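Local coordinates for protein putative Chlorite dismutase TA0507 (Thermoplasma acidophilum, PDB 3DTZ) that is of unknown function but probably binds heme and may act as an oxidoreductase of the chlorite dismutase type, at residues I69-R74 with L230-D235; V28-L33 with T75-I80; H164-M169 with E211-A216; G178-T183 with L197-D202. All blocks are in the same frame, centred on the assembly; numbering follows the deposited sequence.

Interaction 1 of 4, residues I69-R74 with L230-D235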
# COMPACT_ATOMS: atom_id res chain seq x y z
N ILE D 69 -17.97 -21.96 4.31
CA ILE D 69 -17.77 -20.99 3.23
C ILE D 69 -18.71 -19.80 3.49
O ILE D 69 -19.84 -20.03 3.95
CB ILE D 69 -18.08 -21.63 1.83
CG1 ILE D 69 -17.28 -22.93 1.66
CG2 ILE D 69 -17.68 -20.62 0.73
CD1 ILE D 69 -17.69 -23.78 0.46
N TYR D 70 -18.27 -18.58 3.20
CA TYR D 70 -19.09 -17.37 3.37
C TYR D 70 -19.03 -16.49 2.12
O TYR D 70 -17.98 -16.36 1.49
CB TYR D 70 -18.60 -16.52 4.55
CG TYR D 70 -18.65 -17.29 5.82
CD1 TYR D 70 -17.56 -18.07 6.22
CD2 TYR D 70 -19.80 -17.28 6.60
CE1 TYR D 70 -17.62 -18.84 7.40
CE2 TYR D 70 -19.88 -18.04 7.78
CZ TYR D 70 -18.78 -18.80 8.17
OH TYR D 70 -18.84 -19.52 9.33
N ARG D 71 -20.17 -15.92 1.78
CA ARG D 71 -20.26 -14.81 0.83
C ARG D 71 -19.73 -13.57 1.55
O ARG D 71 -19.81 -13.50 2.78
CB ARG D 71 -21.72 -14.57 0.45
CG ARG D 71 -22.36 -15.79 -0.28
CD ARG D 71 -23.86 -15.88 -0.04
NE ARG D 71 -24.61 -14.77 -0.65
CZ ARG D 71 -25.91 -14.58 -0.47
NH1 ARG D 71 -26.62 -15.43 0.30
NH2 ARG D 71 -26.52 -13.56 -1.07
N SER D 72 -19.17 -12.62 0.81
CA SER D 72 -18.49 -11.49 1.40
C SER D 72 -19.23 -10.21 1.14
O SER D 72 -19.60 -9.92 0.00
CB SER D 72 -17.06 -11.40 0.80
OG SER D 72 -16.45 -10.11 1.01
N TYR D 73 -19.40 -9.41 2.19
CA TYR D 73 -19.92 -8.06 2.05
C TYR D 73 -18.90 -7.09 1.41
O TYR D 73 -19.30 -6.10 0.80
CB TYR D 73 -20.41 -7.53 3.41
CG TYR D 73 -21.78 -8.05 3.78
CD1 TYR D 73 -21.93 -9.29 4.41
CD2 TYR D 73 -22.93 -7.33 3.45
CE1 TYR D 73 -23.23 -9.77 4.74
CE2 TYR D 73 -24.22 -7.82 3.77
CZ TYR D 73 -24.34 -9.03 4.43
OH TYR D 73 -25.59 -9.53 4.74
N ARG D 74 -17.61 -7.36 1.52
CA ARG D 74 -16.60 -6.46 0.95
C ARG D 74 -16.41 -6.78 -0.52
O ARG D 74 -16.37 -7.95 -0.88
CB ARG D 74 -15.26 -6.72 1.62
CG ARG D 74 -15.23 -6.40 3.11
CD ARG D 74 -13.91 -7.01 3.71
NE ARG D 74 -12.74 -6.28 3.23
CZ ARG D 74 -12.07 -5.36 3.93
NH1 ARG D 74 -12.43 -5.05 5.18
NH2 ARG D 74 -11.05 -4.76 3.37
N LEU D 230 -16.47 -9.62 6.89
CA LEU D 230 -17.84 -9.94 7.32
C LEU D 230 -18.42 -10.81 6.24
O LEU D 230 -18.48 -10.41 5.07
CB LEU D 230 -18.67 -8.65 7.45
CG LEU D 230 -20.16 -8.84 7.73
CD1 LEU D 230 -20.36 -9.49 9.11
CD2 LEU D 230 -20.93 -7.51 7.64
N GLY D 231 -18.86 -12.01 6.65
CA GLY D 231 -19.36 -13.02 5.74
C GLY D 231 -20.77 -13.50 6.07
O GLY D 231 -21.22 -13.42 7.22
N ARG D 232 -21.45 -14.00 5.04
CA ARG D 232 -22.79 -14.57 5.16
C ARG D 232 -22.65 -16.05 4.80
O ARG D 232 -22.14 -16.38 3.71
CB ARG D 232 -23.76 -13.84 4.22
CG ARG D 232 -25.07 -14.64 3.86
CD ARG D 232 -26.08 -14.69 4.96
NE ARG D 232 -27.20 -15.51 4.47
CZ ARG D 232 -28.20 -15.07 3.69
NH1 ARG D 232 -28.32 -13.79 3.36
NH2 ARG D 232 -29.13 -15.93 3.28
N LEU D 233 -22.99 -16.93 5.73
CA LEU D 233 -22.85 -18.37 5.51
C LEU D 233 -23.50 -18.83 4.19
O LEU D 233 -24.65 -18.46 3.87
CB LEU D 233 -23.48 -19.16 6.70
CG LEU D 233 -23.31 -20.67 6.66
CD1 LEU D 233 -21.84 -21.06 6.95
CD2 LEU D 233 -24.27 -21.25 7.69
N VAL D 234 -22.79 -19.69 3.45
CA VAL D 234 -23.30 -20.22 2.18
C VAL D 234 -22.90 -21.70 2.00
O VAL D 234 -21.81 -22.11 2.39
CB VAL D 234 -22.80 -19.37 0.97
CG1 VAL D 234 -21.29 -19.49 0.79
CG2 VAL D 234 -23.58 -19.76 -0.34
N ASP D 235 -23.82 -22.49 1.47
CA ASP D 235 -23.48 -23.88 1.15
C ASP D 235 -22.67 -23.93 -0.15
O ASP D 235 -22.86 -23.11 -1.06
CB ASP D 235 -24.74 -24.75 1.08
CG ASP D 235 -25.42 -24.93 2.44
OD1 ASP D 235 -24.73 -24.98 3.48
OD2 ASP D 235 -26.66 -25.01 2.47
O HOH W 1 -20.24 -23.63 4.05
O HOH W 2 -26.14 -17.88 1.64
O HOH W 3 -16.06 -9.55 3.74
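Arg71 and Arg232 run alongside each other where strands 64-72 and 229-234 pair antiparallel in the curled beta sheet of this chlorite dismutase-family chain. Their ends head in the same direction. NH1 of Arg71 sits over the centre of the Arg232 guanidinium, 3.8 Å from Arg232 CZ, with the two planes 49° apart. Acidic residues of a neighbouring subunit probably offset the like charges: Glu96 pairs with Arg71 and Asp89 with Arg232. The backbones of the two arginines form a hydrogen-bonded pair, N to O in both directions.

The Arg71 chain passes roughly perpendicular to Val234. Its CG and CD rest on Val234 CB, each at 3.8 Å. Ile69 CG2 meets Val234 CG1 on the same face, and helix 236-243 packs there too.

Tyr70 and Leu233 occupy the other face. Tyr70 CG is anti to the carbonyl carbon (chi1 -60°), and the ring edge reaches the backbone N of Leu233. Its CE2 lies 3.7 Å from Leu233 CD1. Gly231 CA lies 3.8 Å from Tyr70 CB.

Past the strand end, Tyr73 turns back to Leu230. Leu230 CD2 makes an off-centre CH-pi contact, 4.3 Å from the centroid of the Tyr73 ring. Tyr73 OH bonds to Pro88 O of the neighbouring subunit. The last backbone bond is nearly straight, Tyr73 N to Leu230 O at 3.2 Å and 175°.

Interaction 2 of 4, residues V28-L33 with T75-I80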
# COMPACT_ATOMS: atom_id res chain seq x y z
N VAL D 28 -8.22 -18.50 8.06
CA VAL D 28 -9.27 -17.81 7.33
C VAL D 28 -8.59 -17.36 6.02
O VAL D 28 -7.53 -16.75 6.06
CB VAL D 28 -9.79 -16.59 8.11
CG1 VAL D 28 -10.84 -15.86 7.28
CG2 VAL D 28 -10.39 -17.05 9.51
N LEU D 29 -9.22 -17.68 4.89
CA LEU D 29 -8.71 -17.30 3.55
C LEU D 29 -9.82 -16.54 2.83
O LEU D 29 -10.98 -16.92 2.93
CB LEU D 29 -8.36 -18.55 2.70
CG LEU D 29 -7.58 -19.71 3.35
CD1 LEU D 29 -7.35 -20.81 2.30
CD2 LEU D 29 -6.25 -19.19 3.94
N SER D 30 -9.46 -15.51 2.08
CA SER D 30 -10.45 -14.87 1.21
C SER D 30 -9.92 -14.74 -0.22
O SER D 30 -8.70 -14.66 -0.42
CB SER D 30 -10.91 -13.54 1.79
OG SER D 30 -9.85 -12.58 1.78
N TYR D 31 -10.83 -14.81 -1.19
CA TYR D 31 -10.47 -14.80 -2.60
C TYR D 31 -11.41 -13.91 -3.36
O TYR D 31 -12.59 -13.79 -3.02
CB TYR D 31 -10.54 -16.22 -3.19
CG TYR D 31 -9.42 -17.12 -2.76
CD1 TYR D 31 -9.50 -17.83 -1.54
CD2 TYR D 31 -8.27 -17.24 -3.53
CE1 TYR D 31 -8.45 -18.65 -1.10
CE2 TYR D 31 -7.20 -18.07 -3.11
CZ TYR D 31 -7.31 -18.76 -1.91
OH TYR D 31 -6.28 -19.55 -1.51
N ARG D 32 -10.90 -13.35 -4.45
CA ARG D 32 -11.68 -12.51 -5.32
C ARG D 32 -11.52 -13.03 -6.73
O ARG D 32 -10.39 -13.19 -7.23
CB ARG D 32 -11.18 -11.08 -5.25
CG ARG D 32 -12.09 -10.07 -6.00
CD ARG D 32 -11.57 -8.65 -5.86
NE ARG D 32 -10.28 -8.48 -6.46
CZ ARG D 32 -9.15 -8.41 -5.73
NH1 ARG D 32 -9.15 -8.42 -4.36
NH2 ARG D 32 -8.01 -8.28 -6.37
N LEU D 33 -12.66 -13.27 -7.37
CA LEU D 33 -12.69 -13.67 -8.79
C LEU D 33 -12.03 -12.61 -9.68
O LEU D 33 -12.29 -11.41 -9.53
CB LEU D 33 -14.14 -13.93 -9.25
CG LEU D 33 -14.85 -15.10 -8.56
CD1 LEU D 33 -16.24 -15.23 -9.16
CD2 LEU D 33 -14.08 -16.42 -8.77
N THR D 75 -16.26 -5.75 -1.35
CA THR D 75 -15.96 -6.01 -2.77
C THR D 75 -14.55 -6.59 -3.05
O THR D 75 -14.32 -7.19 -4.13
CB THR D 75 -16.24 -4.79 -3.65
OG1 THR D 75 -15.45 -3.70 -3.18
CG2 THR D 75 -17.71 -4.43 -3.61
N ASP D 76 -13.62 -6.48 -2.09
CA ASP D 76 -12.28 -7.01 -2.32
C ASP D 76 -12.19 -8.53 -2.14
O ASP D 76 -11.13 -9.11 -2.35
CB ASP D 76 -11.20 -6.25 -1.56
CG ASP D 76 -11.35 -6.32 -0.05
OD1 ASP D 76 -12.22 -7.01 0.49
OD2 ASP D 76 -10.52 -5.67 0.63
N SER D 77 -13.32 -9.16 -1.82
CA SER D 77 -13.46 -10.64 -1.78
C SER D 77 -14.83 -11.09 -2.26
O SER D 77 -15.83 -10.41 -2.01
CB SER D 77 -13.29 -11.17 -0.34
OG SER D 77 -11.96 -10.88 0.09
N ASP D 78 -14.87 -12.24 -2.92
CA ASP D 78 -16.13 -12.87 -3.28
C ASP D 78 -16.47 -14.02 -2.37
O ASP D 78 -17.64 -14.41 -2.26
CB ASP D 78 -16.12 -13.35 -4.73
CG ASP D 78 -16.00 -12.19 -5.72
OD1 ASP D 78 -16.96 -11.38 -5.81
OD2 ASP D 78 -14.95 -12.08 -6.39
N VAL D 79 -15.45 -14.62 -1.76
CA VAL D 79 -15.69 -15.78 -0.91
C VAL D 79 -14.69 -15.78 0.24
O VAL D 79 -13.54 -15.33 0.06
CB VAL D 79 -15.61 -17.11 -1.73
CG1 VAL D 79 -14.23 -17.26 -2.38
CG2 VAL D 79 -15.92 -18.31 -0.86
N ILE D 80 -15.13 -16.29 1.39
CA ILE D 80 -14.25 -16.46 2.57
C ILE D 80 -14.38 -17.92 2.99
O ILE D 80 -15.48 -18.46 3.01
CB ILE D 80 -14.72 -15.57 3.74
CG1 ILE D 80 -14.76 -14.10 3.32
CG2 ILE D 80 -13.80 -15.77 5.00
CD1 ILE D 80 -15.79 -13.22 4.16
O HOH W 4 -14.71 -10.42 -8.40
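Tyr31 faces both Asp78 and Val79 in a classic beta bulge, where strand 25-33 pairs antiparallel with the start of strand 79-85. Three backbone hydrogen bonds define it. Tyr31 O accepts from Asp78 N at 2.8 Å and from Val79 N at 3.2 Å, both in its carbonyl plane. Tyr31 N returns a bond to Val79 O.

Two bonds between side chain and backbone extend the grip beyond the bulge. The Arg32 chain bends at chi3 (63°), which brings NH1 back to Asp76 O at 2.9 Å. That oxygen lies near the guanidinium plane, at its edge. Arg32 NE pairs with Glu35. Asp78 OD2 uses its anti lone pair to accept from Leu33 N at 2.8 Å, while Asp78 OD1 pairs with Arg103 of a neighbouring subunit.

Ser30 OG and Ser77 OG lie 3.2 Å apart, and each bonds to Ser109 OG on strand 106-116.

Apolar contacts are few. Val28 and Ile80 run alongside each other, CG1 to CG2 at 3.7 Å. On the face of Tyr31 and Val79, Tyr31 CB touches Val79 CG1 at 3.9 Å, and helix 88-102 packs over both residues. Water bridges the strand end, donating to Leu33 O and, at 2.6 Å, to Asp78 OD2.

Interaction 3 of 4, residues H164-M169 with E211-A216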
# COMPACT_ATOMS: atom_id res chain seq x y z
N HIS D 164 -10.48 -8.24 32.63
CA HIS D 164 -11.70 -8.62 33.33
C HIS D 164 -12.82 -7.61 33.07
O HIS D 164 -13.97 -8.00 32.85
CB HIS D 164 -11.45 -8.77 34.84
CG HIS D 164 -12.70 -9.02 35.63
ND1 HIS D 164 -13.48 -8.00 36.13
CD2 HIS D 164 -13.30 -10.17 36.02
CE1 HIS D 164 -14.51 -8.51 36.79
NE2 HIS D 164 -14.42 -9.83 36.74
N GLU D 165 -12.46 -6.32 33.08
CA GLU D 165 -13.41 -5.24 32.83
C GLU D 165 -14.06 -5.39 31.47
O GLU D 165 -15.27 -5.20 31.32
CB GLU D 165 -12.72 -3.87 32.90
CG GLU D 165 -13.71 -2.68 32.84
CD GLU D 165 -13.12 -1.39 32.27
OE1 GLU D 165 -12.36 -1.45 31.28
OE2 GLU D 165 -13.43 -0.31 32.81
N HIS D 166 -13.24 -5.75 30.48
CA HIS D 166 -13.69 -5.94 29.09
C HIS D 166 -14.65 -7.11 28.97
O HIS D 166 -15.72 -6.99 28.37
CB HIS D 166 -12.48 -6.14 28.18
CG HIS D 166 -12.83 -6.63 26.81
ND1 HIS D 166 -13.00 -5.78 25.74
CD2 HIS D 166 -13.03 -7.88 26.34
CE1 HIS D 166 -13.30 -6.49 24.66
NE2 HIS D 166 -13.33 -7.77 25.00
N ILE D 167 -14.24 -8.24 29.56
CA ILE D 167 -15.00 -9.50 29.54
C ILE D 167 -16.36 -9.32 30.23
O ILE D 167 -17.40 -9.68 29.66
CB ILE D 167 -14.18 -10.68 30.18
CG1 ILE D 167 -12.92 -10.96 29.36
CG2 ILE D 167 -15.01 -11.96 30.29
CD1 ILE D 167 -11.79 -11.62 30.15
N LYS D 168 -16.34 -8.73 31.43
CA LYS D 168 -17.54 -8.37 32.18
C LYS D 168 -18.48 -7.48 31.35
O LYS D 168 -19.69 -7.71 31.31
CB LYS D 168 -17.11 -7.66 33.47
CG LYS D 168 -18.21 -7.20 34.40
CD LYS D 168 -17.60 -6.69 35.72
CE LYS D 168 -18.64 -6.56 36.84
NZ LYS D 168 -19.72 -5.61 36.48
N MSE D 169 -17.90 -6.47 30.69
CA MSE D 169 -18.66 -5.54 29.86
C MSE D 169 -19.33 -6.22 28.65
O MSE D 169 -20.49 -5.94 28.35
CB MSE D 169 -17.77 -4.39 29.40
CG MSE D 169 -18.54 -3.25 28.79
SE MSE D 169 -17.48 -1.73 28.25
CE MSE D 169 -16.64 -1.24 29.94
N GLU D 211 -19.48 -1.38 19.56
CA GLU D 211 -19.49 0.05 19.87
C GLU D 211 -19.43 0.28 21.38
O GLU D 211 -18.70 1.14 21.87
CB GLU D 211 -20.73 0.70 19.29
CG GLU D 211 -20.77 2.22 19.45
CD GLU D 211 -22.07 2.81 18.96
OE1 GLU D 211 -22.88 2.08 18.36
OE2 GLU D 211 -22.29 4.02 19.20
N LYS D 212 -20.21 -0.51 22.12
CA LYS D 212 -20.19 -0.41 23.59
C LYS D 212 -18.80 -0.75 24.15
O LYS D 212 -18.31 -0.09 25.06
CB LYS D 212 -21.24 -1.31 24.20
CG LYS D 212 -21.35 -1.18 25.73
CD LYS D 212 -21.70 0.25 26.16
CE LYS D 212 -21.99 0.33 27.65
NZ LYS D 212 -20.93 -0.38 28.41
N LEU D 213 -18.16 -1.77 23.58
CA LEU D 213 -16.85 -2.21 24.06
C LEU D 213 -15.72 -1.21 23.79
O LEU D 213 -14.63 -1.35 24.35
CB LEU D 213 -16.51 -3.60 23.53
CG LEU D 213 -17.35 -4.76 24.10
CD1 LEU D 213 -17.08 -6.02 23.31
CD2 LEU D 213 -17.02 -4.98 25.59
N ARG D 214 -16.00 -0.19 22.97
CA ARG D 214 -15.05 0.93 22.81
C ARG D 214 -14.86 1.66 24.14
O ARG D 214 -13.91 2.44 24.30
CB ARG D 214 -15.52 1.94 21.73
CG ARG D 214 -15.46 1.44 20.28
CD ARG D 214 -14.04 1.12 19.88
NE ARG D 214 -13.76 1.09 18.44
CZ ARG D 214 -13.70 -0.01 17.67
NH1 ARG D 214 -13.95 -1.21 18.17
NH2 ARG D 214 -13.39 0.10 16.37
N GLU D 215 -15.77 1.40 25.08
CA GLU D 215 -15.77 2.07 26.38
C GLU D 215 -14.84 1.39 27.40
O GLU D 215 -14.61 1.93 28.49
CB GLU D 215 -17.21 2.21 26.93
CG GLU D 215 -18.10 3.14 26.06
CD GLU D 215 -19.55 3.24 26.51
OE1 GLU D 215 -19.84 3.04 27.71
OE2 GLU D 215 -20.42 3.52 25.65
N ALA D 216 -14.31 0.22 27.02
CA ALA D 216 -13.35 -0.52 27.85
C ALA D 216 -11.92 0.05 27.77
O ALA D 216 -11.45 0.40 26.68
CB ALA D 216 -13.35 -1.99 27.47
O HOH W 5 -13.54 1.81 31.00
O HOH W 6 -12.58 -3.39 24.47
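Met169, a selenomethionine, reaches from helix 156-172 into the type I beta turn Leu213-Ala216 at the C-terminal end of helix 203-213. The helix packs on this turn near the protein surface.

The tight part centres on Met169 and Leu213, whose side chains run antiparallel past each other. Leu213 CD2 lies 3.9 Å from Met169 CB and 3.7 Å from His166 O. The same methyl sits over one face of the His166 ring. Met169 CG is anti to the backbone N (chi1 -167°), and a bend at chi3 (-59°) turns the methyl CE back over the turn. There CE is 4.0 Å from Ala216 CA. The selenium meets Lys212 O at 3.7 Å. Ala216 CB points toward the helix and fits near the edge of the His166 ring.

The looser part is polar and relies on water. Lys212 NZ passes by the selenium and makes a long salt bridge with Glu215 OE1 of its own segment. Glu165 OE1 accepts from the backbone N of Arg217. A water donates to Glu165 OE2 and to Glu215 O. A second water lies in the plane of the His166 ring, 2.7 Å from His166 ND1, and donates to Leu213 O at 2.9 Å.

Interaction 4 of 4, residues G178-T183 with L197-D202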
# COMPACT_ATOMS: atom_id res chain seq x y z
N GLY D 178 -26.16 -14.92 21.93
CA GLY D 178 -26.04 -15.85 20.82
C GLY D 178 -24.77 -15.76 19.99
O GLY D 178 -24.57 -16.55 19.07
N ILE D 179 -23.89 -14.82 20.32
CA ILE D 179 -22.58 -14.72 19.63
C ILE D 179 -21.59 -15.83 20.12
O ILE D 179 -21.50 -16.11 21.33
CB ILE D 179 -21.96 -13.32 19.82
CG1 ILE D 179 -22.86 -12.27 19.15
CG2 ILE D 179 -20.48 -13.27 19.31
CD1 ILE D 179 -22.60 -10.81 19.55
N ARG D 180 -20.87 -16.45 19.19
CA ARG D 180 -19.81 -17.38 19.56
C ARG D 180 -18.51 -16.71 19.26
O ARG D 180 -18.26 -16.35 18.12
CB ARG D 180 -19.89 -18.70 18.79
CG ARG D 180 -21.28 -19.26 18.88
CD ARG D 180 -21.30 -20.74 18.84
NE ARG D 180 -21.45 -21.26 17.50
CZ ARG D 180 -22.59 -21.75 17.01
NH1 ARG D 180 -23.71 -21.76 17.71
NH2 ARG D 180 -22.61 -22.21 15.78
N SER D 181 -17.68 -16.59 20.29
CA SER D 181 -16.42 -15.85 20.21
C SER D 181 -15.21 -16.77 20.30
O SER D 181 -15.16 -17.66 21.16
CB SER D 181 -16.36 -14.83 21.34
OG SER D 181 -15.14 -14.12 21.33
N TYR D 182 -14.22 -16.53 19.43
CA TYR D 182 -12.98 -17.28 19.46
C TYR D 182 -11.77 -16.34 19.33
O TYR D 182 -11.66 -15.58 18.35
CB TYR D 182 -12.93 -18.28 18.30
CG TYR D 182 -14.14 -19.15 18.13
CD1 TYR D 182 -14.27 -20.36 18.82
CD2 TYR D 182 -15.14 -18.80 17.24
CE1 TYR D 182 -15.39 -21.18 18.64
CE2 TYR D 182 -16.26 -19.62 17.05
CZ TYR D 182 -16.37 -20.80 17.76
OH TYR D 182 -17.48 -21.57 17.57
N THR D 183 -10.89 -16.40 20.32
CA THR D 183 -9.62 -15.70 20.28
C THR D 183 -8.56 -16.69 19.84
O THR D 183 -8.47 -17.82 20.36
CB THR D 183 -9.24 -15.12 21.67
OG1 THR D 183 -10.21 -14.13 22.05
CG2 THR D 183 -7.89 -14.46 21.60
N LEU D 197 -12.20 -14.31 15.89
CA LEU D 197 -13.27 -14.84 15.03
C LEU D 197 -14.60 -14.84 15.80
O LEU D 197 -14.64 -15.21 16.98
CB LEU D 197 -12.95 -16.28 14.61
CG LEU D 197 -11.54 -16.51 14.05
CD1 LEU D 197 -11.30 -17.98 13.77
CD2 LEU D 197 -11.28 -15.64 12.81
N TYR D 198 -15.69 -14.51 15.11
CA TYR D 198 -17.02 -14.51 15.72
C TYR D 198 -18.03 -15.12 14.77
O TYR D 198 -18.02 -14.79 13.59
CB TYR D 198 -17.50 -13.11 16.02
CG TYR D 198 -16.52 -12.38 16.88
CD1 TYR D 198 -16.56 -12.53 18.27
CD2 TYR D 198 -15.50 -11.63 16.30
CE1 TYR D 198 -15.63 -11.89 19.07
CE2 TYR D 198 -14.55 -10.97 17.10
CZ TYR D 198 -14.64 -11.12 18.48
OH TYR D 198 -13.71 -10.52 19.30
N GLU D 199 -18.87 -16.00 15.29
CA GLU D 199 -20.08 -16.39 14.60
C GLU D 199 -21.20 -15.56 15.23
O GLU D 199 -21.37 -15.54 16.46
CB GLU D 199 -20.39 -17.87 14.79
CG GLU D 199 -19.36 -18.80 14.18
CD GLU D 199 -19.81 -20.23 14.33
OE1 GLU D 199 -20.88 -20.56 13.77
OE2 GLU D 199 -19.10 -21.01 15.00
N ILE D 200 -21.96 -14.87 14.39
CA ILE D 200 -22.95 -13.93 14.92
C ILE D 200 -24.30 -14.10 14.22
O ILE D 200 -24.33 -14.45 13.04
CB ILE D 200 -22.48 -12.45 14.79
CG1 ILE D 200 -22.39 -12.03 13.34
CG2 ILE D 200 -21.15 -12.24 15.54
CD1 ILE D 200 -22.04 -10.53 13.12
N PRO D 201 -25.40 -13.93 14.96
CA PRO D 201 -26.74 -13.97 14.33
C PRO D 201 -27.21 -12.67 13.65
O PRO D 201 -28.14 -12.73 12.84
CB PRO D 201 -27.67 -14.32 15.48
CG PRO D 201 -26.97 -13.79 16.74
CD PRO D 201 -25.47 -13.86 16.44
N ASP D 202 -26.65 -11.52 14.02
CA ASP D 202 -27.25 -10.21 13.66
C ASP D 202 -26.15 -9.18 13.52
O ASP D 202 -25.45 -8.87 14.50
CB ASP D 202 -28.29 -9.80 14.74
CG ASP D 202 -29.05 -8.49 14.42
OD1 ASP D 202 -28.52 -7.52 13.82
OD2 ASP D 202 -30.21 -8.40 14.87
O HOH W 7 -19.61 -23.60 14.79
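Arg180 and Glu199 form a hydrogen-bonded antiparallel pair, with Arg180 N to Glu199 O and Glu199 N to Arg180 O both 2.9 Å. Their side chains also join in a salt bridge. Its two hydrogen bonds are weak: Arg180 NH2 to Glu199 OE1 at 3.1 Å and Arg180 NE to Glu199 OE2 at 3.4 Å. The guanidinium and carboxylate planes are 87° apart, so the bridge is not a flat two-pronged one. Bends at chi2 and chi3 bring the guanidinium alongside the carboxylate, with Glu199 OE2 at its edge. Both groups have further partners, Pro135 O for Arg180 NH2 and Leu137 N for Glu199 OE1.

Tyr182 OH lies 3.1 Å from Glu199 OE2, with the ring and carboxylate nearly coplanar. Ser131 OG also bonds to this hydroxyl. Two backbone bonds, each 2.8 Å, join Tyr182 with Leu197, one in each direction.

Packing flanks this polar group. Ile179, just before its strand, runs beside Ile200, the last residue of the other, CG2 to CG2 at 4.0 Å. Its CG2 also touches Tyr198 CD1. Pro201 CD rests near Ile179 CG1, and Asp202 then N-caps the next helix. Strands 180-185 and 194-200 run almost exactly antiparallel, 173° between their short axes here, as a beta hairpin within the family's antiparallel sheet.

In the fold
Interactions 1, 2 and 4 belong to one curled antiparallel sheet, while interaction 3 joins helices outside it. Interactions 1 and 2 are neighbours, with centres about 9 Å apart. Strands 64-72 and 79-85 pair directly, and Tyr70 N probably bonds to Ile80 O. Interaction 4 lies about 14 Å from interaction 1, centre to centre, and strand 139-147 bridges their strands. Interaction 3 is about 16 Å from interaction 4 and about 30 Å from interaction 2, again between centres. Along the chain, interactions 1 and 2 cross. Interaction 4 is nested inside interaction 3, and both inside interaction 1. Pairing 64-72 with 229-234 therefore ties early and late chain together. All four reach neighbouring subunits of the five-chain assembly, interaction 4 through Asp202.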